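Epimerase family protein SDR39U1 (Homo sapiens, PDB 4B4O) probably acts as an NADP-dependent oxidoreductase of the short-chain dehydrogenase/reductase superfamily, and binds NADPH. Local coordinates at residues A[39-44]-A[86-91]; A[170-175]-A[230-235]; A[177-182]-A[240-245]. The protein carries 3 engineered substitutions. One frame throughout, in Å; residues are numbered along the deposited sequence.

Interaction 1. Residues A[39-44]-A[86-91]; sequences ITWDEL and TQLLAK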
loop_
_atom_site.group_PDB
_atom_site.type_symbol
_atom_site.label_atom_id
_atom_site.label_comp_id
_atom_site.label_asym_id
_atom_site.label_seq_id
_atom_site.Cartn_x
_atom_site.Cartn_y
_atom_site.Cartn_z
ATOM N N ILE A 39 12.299 17.553 -1.547
ATOM C CA ILE A 39 12.182 18.389 -2.719
ATOM C C ILE A 39 10.755 18.286 -3.246
ATOM O O ILE A 39 10.084 17.299 -3.024
ATOM C CB ILE A 39 13.225 18.020 -3.824
ATOM C CG1 ILE A 39 12.969 16.634 -4.442
ATOM C CG2 ILE A 39 14.650 18.017 -3.247
ATOM C CD1 ILE A 39 13.730 16.350 -5.720
ATOM N N THR A 40 10.302 19.308 -3.954
ATOM C CA THR A 40 8.956 19.314 -4.521
ATOM C C THR A 40 8.905 18.672 -5.905
ATOM O O THR A 40 9.932 18.489 -6.564
ATOM C CB THR A 40 8.399 20.740 -4.633
ATOM O OG1 THR A 40 9.216 21.482 -5.527
ATOM C CG2 THR A 40 8.384 21.430 -3.292
ATOM N N TRP A 41 7.698 18.340 -6.350
ATOM C CA TRP A 41 7.478 17.788 -7.701
ATOM C C TRP A 41 7.893 18.765 -8.756
ATOM O O TRP A 41 8.536 18.389 -9.737
ATOM C CB TRP A 41 6.023 17.353 -7.898
ATOM C CG TRP A 41 5.687 16.215 -6.964
ATOM C CD1 TRP A 41 4.996 16.281 -5.762
ATOM C CD2 TRP A 41 6.107 14.812 -7.065
ATOM N NE1 TRP A 41 4.932 15.059 -5.152
ATOM C CE2 TRP A 41 5.572 14.137 -5.878
ATOM C CE3 TRP A 41 6.820 14.074 -7.990
ATOM C CZ2 TRP A 41 5.753 12.785 -5.665
ATOM C CZ3 TRP A 41 7.001 12.711 -7.758
ATOM C CH2 TRP A 41 6.482 12.081 -6.628
ATOM N N ASP A 42 7.566 20.031 -8.549
ATOM C CA ASP A 42 7.963 21.075 -9.480
ATOM C C ASP A 42 9.476 21.150 -9.604
ATOM O O ASP A 42 10.007 21.362 -10.691
ATOM C CB ASP A 42 7.406 22.443 -9.049
ATOM C CG ASP A 42 5.896 22.542 -9.215
ATOM O OD1 ASP A 42 5.286 21.647 -9.853
ATOM O OD2 ASP A 42 5.323 23.526 -8.709
ATOM N N GLU A 43 10.161 20.994 -8.482
ATOM C CA GLU A 43 11.613 21.048 -8.462
ATOM C C GLU A 43 12.218 19.840 -9.165
ATOM O O GLU A 43 13.189 19.994 -9.881
ATOM C CB GLU A 43 12.113 21.202 -7.021
ATOM C CG GLU A 43 13.604 20.930 -6.734
ATOM C CD GLU A 43 13.950 21.397 -5.298
ATOM O OE1 GLU A 43 13.029 21.447 -4.414
ATOM O OE2 GLU A 43 15.130 21.764 -5.035
ATOM N N LEU A 44 11.636 18.664 -8.984
ATOM C CA LEU A 44 12.103 17.465 -9.673
ATOM C C LEU A 44 11.994 17.583 -11.193
ATOM O O LEU A 44 12.876 17.146 -11.915
ATOM C CB LEU A 44 11.310 16.242 -9.202
ATOM C CG LEU A 44 11.592 14.897 -9.867
ATOM C CD1 LEU A 44 12.948 14.370 -9.434
ATOM C CD2 LEU A 44 10.482 13.944 -9.508
ATOM N N THR A 86 4.350 9.025 -10.667
ATOM C CA THR A 86 5.137 7.862 -11.054
ATOM C C THR A 86 5.914 8.117 -12.355
ATOM O O THR A 86 7.092 7.791 -12.465
ATOM C CB THR A 86 4.248 6.601 -11.173
ATOM O OG1 THR A 86 3.612 6.355 -9.916
ATOM C CG2 THR A 86 5.066 5.355 -11.582
ATOM N N GLN A 87 5.253 8.702 -13.333
ATOM C CA GLN A 87 5.864 8.929 -14.650
ATOM C C GLN A 87 6.987 9.931 -14.535
ATOM O O GLN A 87 8.022 9.803 -15.177
ATOM C CB GLN A 87 4.790 9.391 -15.637
ATOM C CG GLN A 87 5.290 9.692 -17.037
ATOM C CD GLN A 87 4.498 8.951 -18.129
ATOM O OE1 GLN A 87 3.987 9.557 -19.104
ATOM N NE2 GLN A 87 4.404 7.625 -17.977
ATOM N N LEU A 88 6.791 10.915 -13.668
ATOM C CA LEU A 88 7.754 11.991 -13.482
ATOM C C LEU A 88 9.044 11.442 -12.890
ATOM O O LEU A 88 10.141 11.842 -13.275
ATOM C CB LEU A 88 7.165 13.058 -12.556
ATOM C CG LEU A 88 7.438 14.545 -12.837
ATOM C CD1 LEU A 88 7.622 14.915 -14.300
ATOM C CD2 LEU A 88 6.276 15.348 -12.227
ATOM N N LEU A 89 8.899 10.532 -11.937
ATOM C CA LEU A 89 10.038 9.844 -11.348
ATOM C C LEU A 89 10.716 8.925 -12.354
ATOM O O LEU A 89 11.948 8.902 -12.458
ATOM C CB LEU A 89 9.603 9.041 -10.109
ATOM C CG LEU A 89 9.686 9.799 -8.778
ATOM C CD1 LEU A 89 9.002 9.080 -7.614
ATOM C CD2 LEU A 89 11.150 10.076 -8.472
ATOM N N ALA A 90 9.912 8.167 -13.091
ATOM C CA ALA A 90 10.420 7.263 -14.127
ATOM C C ALA A 90 11.278 7.983 -15.174
ATOM O O ALA A 90 12.396 7.580 -15.449
ATOM C CB ALA A 90 9.259 6.548 -14.797
ATOM N N LYS A 91 10.748 9.064 -15.723
ATOM C CA LYS A 91 11.478 9.863 -16.696
ATOM C C LYS A 91 12.744 10.478 -16.103
ATOM O O LYS A 91 13.764 10.579 -16.777
ATOM C CB LYS A 91 10.579 10.937 -17.311
ATOM C CG LYS A 91 9.489 10.349 -18.197
ATOM C CD LYS A 91 8.657 11.427 -18.890
ATOM C CE LYS A 91 7.560 10.843 -19.807
ATOM N NZ LYS A 91 7.370 11.698 -21.029
#
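Trp41, in the first turn of its short helix just after a strand, presents the edge of its six-membered ring to Leu89. This is a strand-helix unit of the NADP-binding Rossmann fold: strand 38-40 runs in the parallel sheet, and helix 41-47 packs against the long helix 72-95. With CG anti to its own carbonyl carbon (chi1 -64°), Trp41 carries the indole across to the long helix. There CH2 lies 4.0 Å from Leu89 CD1, near the ring plane, while Leu88 CD2 approaches CE3 obliquely at 4.5 Å. No hydrogen bond links the two segments, and the side chains meet through apolar contacts; of the four touching residues, Trp41, Leu44 and Leu89 are buried and Leu88 is partly exposed. Trp41 also packs against Arg32 and Ala59, both NADP(+)-binding residues, and its side chain comes within about 5 Å of the bound NADPH, consistent with a second-shell place at the cofactor site. The start of helix 41-47 is fixed by a capping box: Glu43 N donates to Thr40 OG1 (3.1 Å, 148° at the hydrogen), and a weak return bond runs from Thr40 N to Glu43 OE1. One turn beyond the cap, Leu44 crosses Leu89 at about a right angle, its CD2 lying 4.1 Å from Leu89 CD2.

Interaction 2. Residues A[170-175]-A[230-235]; sequences HMLLPF and QTFGAA. Engineered in segment 230-235: Phe232 (natural residue Leu).
Phe232 holds CG anti to its backbone N (chi1 -167°), and Leu172 does the same on the facing helix; these torsions extend the phenyl ring of Phe232 toward helix 166-176 and bring Leu172 to its far end. Phe232 is an engineered residue, leucine in the natural protein, so its ring contacts describe this construct. Its CD2 lies over one face of the Phe175 ring, offset toward the rim, with Phe175 CD2 the nearest atom at 3.3 Å. The planes meet at 34° with centroids 4.5 Å apart, an oblique aromatic pair. Leu172 CD1 approaches the edge of the Phe232 ring, 3.6 Å from CZ and near the ring plane. At the neighbouring ring atom, Phe232 CE2, CB of Met171, a selenomethionine here, lies 4.4 Å away. Exchanging Phe175 for an alanine would remove the ring face on which Phe232 CD2 and CE2 rest and would probably leave a gap into which that ring could shift. Phe232 also meets Phe228 of its own helix and Leu288 of helix 284-293, so a third helix joins the contact. The segment axes approach to 11.0 Å and cross at -60°, with no hydrogen bond between them. This is side-chain-mediated helix-helix packing, consistent with the smaller C-terminal part of an extended short-chain dehydrogenase/reductase, which in relatives shapes the substrate side of the cofactor cleft.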
loop_
_atom_site.group_PDB
_atom_site.type_symbol
_atom_site.label_atom_id
_atom_site.label_comp_id
_atom_site.label_asym_id
_atom_site.label_seq_id
_atom_site.Cartn_x
_atom_site.Cartn_y
_atom_site.Cartn_z
ATOM N N HIS A 170 -9.499 5.227 10.767
ATOM C CA HIS A 170 -10.958 5.237 10.725
ATOM C C HIS A 170 -11.637 4.232 11.625
ATOM O O HIS A 170 -12.779 4.457 12.067
ATOM C CB HIS A 170 -11.441 4.998 9.298
ATOM C CG HIS A 170 -11.074 6.106 8.340
ATOM N ND1 HIS A 170 -11.553 7.391 8.479
ATOM C CD2 HIS A 170 -10.265 6.094 7.197
ATOM C CE1 HIS A 170 -11.053 8.162 7.490
ATOM N NE2 HIS A 170 -10.254 7.365 6.699
HETATM N N MSE A 171 -10.969 3.112 11.897
HETATM C CA MSE A 171 -11.611 1.982 12.576
HETATM C C MSE A 171 -11.377 1.932 14.064
HETATM O O MSE A 171 -12.162 1.342 14.803
HETATM C CB MSE A 171 -11.069 0.682 11.991
HETATM C CG MSE A 171 -11.729 0.315 10.658
HETATM SE SE MSE A 171 -11.100 -1.460 10.032
HETATM C CE MSE A 171 -9.260 -0.865 9.615
ATOM N N LEU A 172 -10.313 2.563 14.538
ATOM C CA LEU A 172 -9.793 2.275 15.864
ATOM C C LEU A 172 -10.698 2.803 16.959
ATOM O O LEU A 172 -10.992 2.078 17.913
ATOM C CB LEU A 172 -8.393 2.861 15.997
ATOM C CG LEU A 172 -7.450 2.471 17.138
ATOM C CD1 LEU A 172 -7.360 0.960 17.267
ATOM C CD2 LEU A 172 -6.073 3.114 16.867
ATOM N N LEU A 173 -11.177 4.039 16.823
ATOM C CA LEU A 173 -12.054 4.612 17.852
ATOM C C LEU A 173 -13.406 3.880 17.930
ATOM O O LEU A 173 -13.828 3.513 19.017
ATOM C CB LEU A 173 -12.238 6.113 17.678
ATOM C CG LEU A 173 -13.071 6.825 18.757
ATOM C CD1 LEU A 173 -12.621 6.591 20.209
ATOM C CD2 LEU A 173 -13.114 8.308 18.449
ATOM N N PRO A 174 -14.063 3.627 16.786
ATOM C CA PRO A 174 -15.314 2.889 16.866
ATOM C C PRO A 174 -15.154 1.500 17.475
ATOM O O PRO A 174 -15.944 1.111 18.333
ATOM C CB PRO A 174 -15.757 2.794 15.398
ATOM C CG PRO A 174 -15.167 3.995 14.759
ATOM C CD PRO A 174 -13.846 4.186 15.437
ATOM N N PHE A 175 -14.150 0.760 17.037
ATOM C CA PHE A 175 -13.902 -0.549 17.613
ATOM C C PHE A 175 -13.662 -0.459 19.118
ATOM O O PHE A 175 -14.238 -1.242 19.889
ATOM C CB PHE A 175 -12.726 -1.254 16.931
ATOM C CG PHE A 175 -13.126 -2.125 15.792
ATOM C CD1 PHE A 175 -13.406 -1.589 14.541
ATOM C CD2 PHE A 175 -13.245 -3.507 15.967
ATOM C CE1 PHE A 175 -13.792 -2.406 13.483
ATOM C CE2 PHE A 175 -13.630 -4.331 14.905
ATOM C CZ PHE A 175 -13.914 -3.772 13.669
ATOM N N GLN A 230 -13.462 -9.998 14.626
ATOM C CA GLN A 230 -13.455 -10.787 15.847
ATOM C C GLN A 230 -12.106 -10.690 16.579
ATOM O O GLN A 230 -12.069 -10.414 17.774
ATOM C CB GLN A 230 -13.819 -12.229 15.502
ATOM C CG GLN A 230 -13.815 -13.204 16.659
ATOM C CD GLN A 230 -13.981 -14.676 16.159
ATOM O OE1 GLN A 230 -14.957 -15.030 15.465
ATOM N NE2 GLN A 230 -12.992 -15.538 16.504
ATOM N N THR A 231 -11.012 -10.851 15.836
ATOM C CA THR A 231 -9.644 -10.781 16.388
ATOM C C THR A 231 -9.299 -9.395 16.902
ATOM O O THR A 231 -8.624 -9.227 17.890
ATOM C CB THR A 231 -8.593 -11.150 15.313
ATOM O OG1 THR A 231 -8.903 -12.432 14.765
ATOM C CG2 THR A 231 -7.169 -11.211 15.897
ATOM N N PHE A 232 -9.807 -8.384 16.213
ATOM C CA PHE A 232 -9.574 -7.009 16.611
ATOM C C PHE A 232 -10.329 -6.681 17.906
ATOM O O PHE A 232 -9.764 -6.077 18.816
ATOM C CB PHE A 232 -9.997 -6.081 15.473
ATOM C CG PHE A 232 -9.546 -4.663 15.620
ATOM C CD1 PHE A 232 -8.475 -4.320 16.427
ATOM C CD2 PHE A 232 -10.177 -3.660 14.886
ATOM C CE1 PHE A 232 -8.063 -2.995 16.524
ATOM C CE2 PHE A 232 -9.756 -2.343 14.959
ATOM C CZ PHE A 232 -8.705 -2.009 15.784
ATOM N N GLY A 233 -11.600 -7.071 17.979
ATOM C CA GLY A 233 -12.368 -6.954 19.213
ATOM C C GLY A 233 -11.670 -7.662 20.371
ATOM O O GLY A 233 -11.479 -7.069 21.446
ATOM N N ALA A 234 -11.241 -8.899 20.148
ATOM C CA ALA A 234 -10.527 -9.639 21.182
ATOM C C ALA A 234 -9.303 -8.851 21.630
ATOM O O ALA A 234 -9.092 -8.681 22.817
ATOM C CB ALA A 234 -10.160 -11.050 20.720
ATOM N N ALA A 235 -8.529 -8.319 20.704
ATOM C CA ALA A 235 -7.288 -7.625 21.063
ATOM C C ALA A 235 -7.541 -6.371 21.869
ATOM O O ALA A 235 -6.681 -5.947 22.638
ATOM C CB ALA A 235 -6.456 -7.281 19.822
#

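Interaction 3. Residues A[177-182]-A[240-245]; sequences LGLGGP and AFIPLP
Two irregular loops meet here backbone to backbone at the surface, one following helix 166-176 and the other joining helix 225-236 to helix 246-253. The evidence is a pair of hydrogen bonds with both donors on the second loop: Ile242 N to Gly180 O (3.1 Å, 157° at the hydrogen) and Leu244 N to Pro182 O (2.8 Å). The second donor meets its carbonyl almost head-on, whereas the first comes in at more of a bend, slightly tilted from the carbonyl plane. Bonds at alternate residues resemble strand pairing, roughly parallel in sense, but the end-to-end directions of the touching parts differ by 54° and neither is a regular strand. Leu244 also bonds through its backbone to Gly184, so the contact carries on just past Pro182. Gly178 sets the course of the first loop, ending the preceding helix in a Schellman motif with positive phi. Further along, Gly181 lets the chains lie close; a CB on it would run into Ile242 O, and its CA instead makes CH...O contacts with the carbonyls of Ala240 and Ile242. Two waters extend the link. One donates to Gly178 O (2.9 Å) and accepts from Phe241 N (3.1 Å); the other donates to both Leu179 O (3.1 Å) and Ile242 O (2.7 Å). Side chains add less: with CG1 beside its backbone N (chi1 -61°), Ile242 sends CD1 back over the first loop, 4.3 Å from Leu179 CD2. The Pro182 and Pro243 rings run alongside one another in the same sense, with Pro182 CG 4.1 Å from Pro243 CB.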
loop_
_atom_site.group_PDB
_atom_site.type_symbol
_atom_site.label_atom_id
_atom_site.label_comp_id
_atom_site.label_asym_id
_atom_site.label_seq_id
_atom_site.Cartn_x
_atom_site.Cartn_y
_atom_site.Cartn_z
ATOM N N LEU A 177 -14.880 1.561 21.092
ATOM C CA LEU A 177 -16.119 1.919 21.754
ATOM C C LEU A 177 -17.187 0.845 21.653
ATOM O O LEU A 177 -18.330 1.052 22.063
ATOM C CB LEU A 177 -16.642 3.250 21.186
ATOM C CG LEU A 177 -15.905 4.530 21.629
ATOM C CD1 LEU A 177 -16.383 5.698 20.795
ATOM C CD2 LEU A 177 -16.089 4.835 23.105
ATOM N N GLY A 178 -16.828 -0.295 21.088
ATOM C CA GLY A 178 -17.771 -1.404 20.928
ATOM C C GLY A 178 -18.732 -1.294 19.738
ATOM O O GLY A 178 -19.756 -2.001 19.703
ATOM N N LEU A 179 -18.357 -0.458 18.758
ATOM C CA LEU A 179 -19.152 -0.232 17.553
ATOM C C LEU A 179 -18.584 -0.988 16.352
ATOM O O LEU A 179 -19.087 -0.866 15.249
ATOM C CB LEU A 179 -19.233 1.247 17.244
ATOM C CG LEU A 179 -19.837 2.160 18.318
ATOM C CD1 LEU A 179 -19.718 3.611 17.867
ATOM C CD2 LEU A 179 -21.279 1.819 18.667
ATOM N N GLY A 180 -17.564 -1.805 16.588
ATOM C CA GLY A 180 -16.971 -2.620 15.542
ATOM C C GLY A 180 -17.795 -3.850 15.154
ATOM O O GLY A 180 -18.760 -4.208 15.833
ATOM N N GLY A 181 -17.415 -4.466 14.036
ATOM C CA GLY A 181 -18.030 -5.691 13.572
ATOM C C GLY A 181 -17.754 -5.985 12.111
ATOM O O GLY A 181 -17.020 -5.249 11.430
ATOM N N PRO A 182 -18.349 -7.070 11.596
ATOM C CA PRO A 182 -18.122 -7.445 10.198
ATOM C C PRO A 182 -18.723 -6.477 9.208
ATOM O O PRO A 182 -19.751 -5.863 9.486
ATOM C CB PRO A 182 -18.797 -8.814 10.090
ATOM C CG PRO A 182 -19.782 -8.845 11.190
ATOM C CD PRO A 182 -19.129 -8.096 12.314
ATOM N N ALA A 240 -17.496 -6.825 19.413
ATOM C CA ALA A 240 -17.429 -6.422 17.996
ATOM C C ALA A 240 -18.533 -7.126 17.170
ATOM O O ALA A 240 -18.258 -7.807 16.189
ATOM C CB ALA A 240 -16.050 -6.668 17.424
ATOM N N PHE A 241 -19.787 -6.887 17.575
ATOM C CA PHE A 241 -20.953 -7.643 17.119
ATOM C C PHE A 241 -21.845 -6.927 16.116
ATOM O O PHE A 241 -22.844 -7.482 15.693
ATOM C CB PHE A 241 -21.819 -7.969 18.328
ATOM C CG PHE A 241 -21.071 -8.622 19.444
ATOM C CD1 PHE A 241 -19.924 -9.406 19.192
ATOM C CD2 PHE A 241 -21.522 -8.503 20.757
ATOM C CE1 PHE A 241 -19.236 -10.018 20.221
ATOM C CE2 PHE A 241 -20.841 -9.126 21.793
ATOM C CZ PHE A 241 -19.701 -9.880 21.524
ATOM N N ILE A 242 -21.495 -5.708 15.747
ATOM C CA ILE A 242 -22.385 -4.859 14.941
ATOM C C ILE A 242 -22.013 -4.865 13.452
ATOM O O ILE A 242 -21.054 -4.211 13.064
ATOM C CB ILE A 242 -22.373 -3.405 15.449
ATOM C CG1 ILE A 242 -22.862 -3.370 16.891
ATOM C CG2 ILE A 242 -23.253 -2.531 14.571
ATOM C CD1 ILE A 242 -22.929 -1.981 17.446
ATOM N N PRO A 243 -22.806 -5.576 12.609
ATOM C CA PRO A 243 -22.437 -5.680 11.198
ATOM C C PRO A 243 -22.771 -4.406 10.455
ATOM O O PRO A 243 -23.777 -3.783 10.772
ATOM C CB PRO A 243 -23.298 -6.855 10.682
ATOM C CG PRO A 243 -23.920 -7.476 11.904
ATOM C CD PRO A 243 -24.043 -6.344 12.878
ATOM N N LEU A 244 -21.911 -4.011 9.514
ATOM C CA LEU A 244 -22.213 -2.914 8.584
ATOM C C LEU A 244 -22.858 -3.491 7.340
ATOM O O LEU A 244 -22.186 -4.156 6.572
ATOM C CB LEU A 244 -20.950 -2.170 8.165
ATOM C CG LEU A 244 -20.301 -1.288 9.226
ATOM C CD1 LEU A 244 -19.224 -0.381 8.659
ATOM C CD2 LEU A 244 -21.402 -0.450 9.873
ATOM N N PRO A 245 -24.154 -3.229 7.124
ATOM C CA PRO A 245 -24.760 -3.761 5.917
ATOM C C PRO A 245 -24.149 -3.205 4.657
ATOM O O PRO A 245 -23.540 -2.126 4.669
ATOM C CB PRO A 245 -26.205 -3.303 6.018
ATOM C CG PRO A 245 -26.429 -3.050 7.461
ATOM C CD PRO A 245 -25.137 -2.501 7.944
HETATM O O HOH W 1 -20.601 -4.766 19.612
HETATM O O HOH W 2 -19.253 -2.233 12.516
#

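In the fold
Both segments of interaction 1 precede those of the other two, and it lies on the opposite side of the chain's centre, about 38 Å from interaction 2 and 42 Å from interaction 3, centre to centre. It belongs to the Rossmann sheet and its flanking helices beside the cofactor. Interactions 2 and 3 are about 9 Å apart between centres, and the chain runs through 170-175, 177-182, 230-235 and 240-245 in turn, each helix leading into its loop. They touch, with Phe175 CZ 3.6 Å from Gly181 N and Gly233 CA 4.1 Å from Ala240 CB. The same two chain passages are joined twice, first through helices 166-176 and 225-236 and then through the loops that follow.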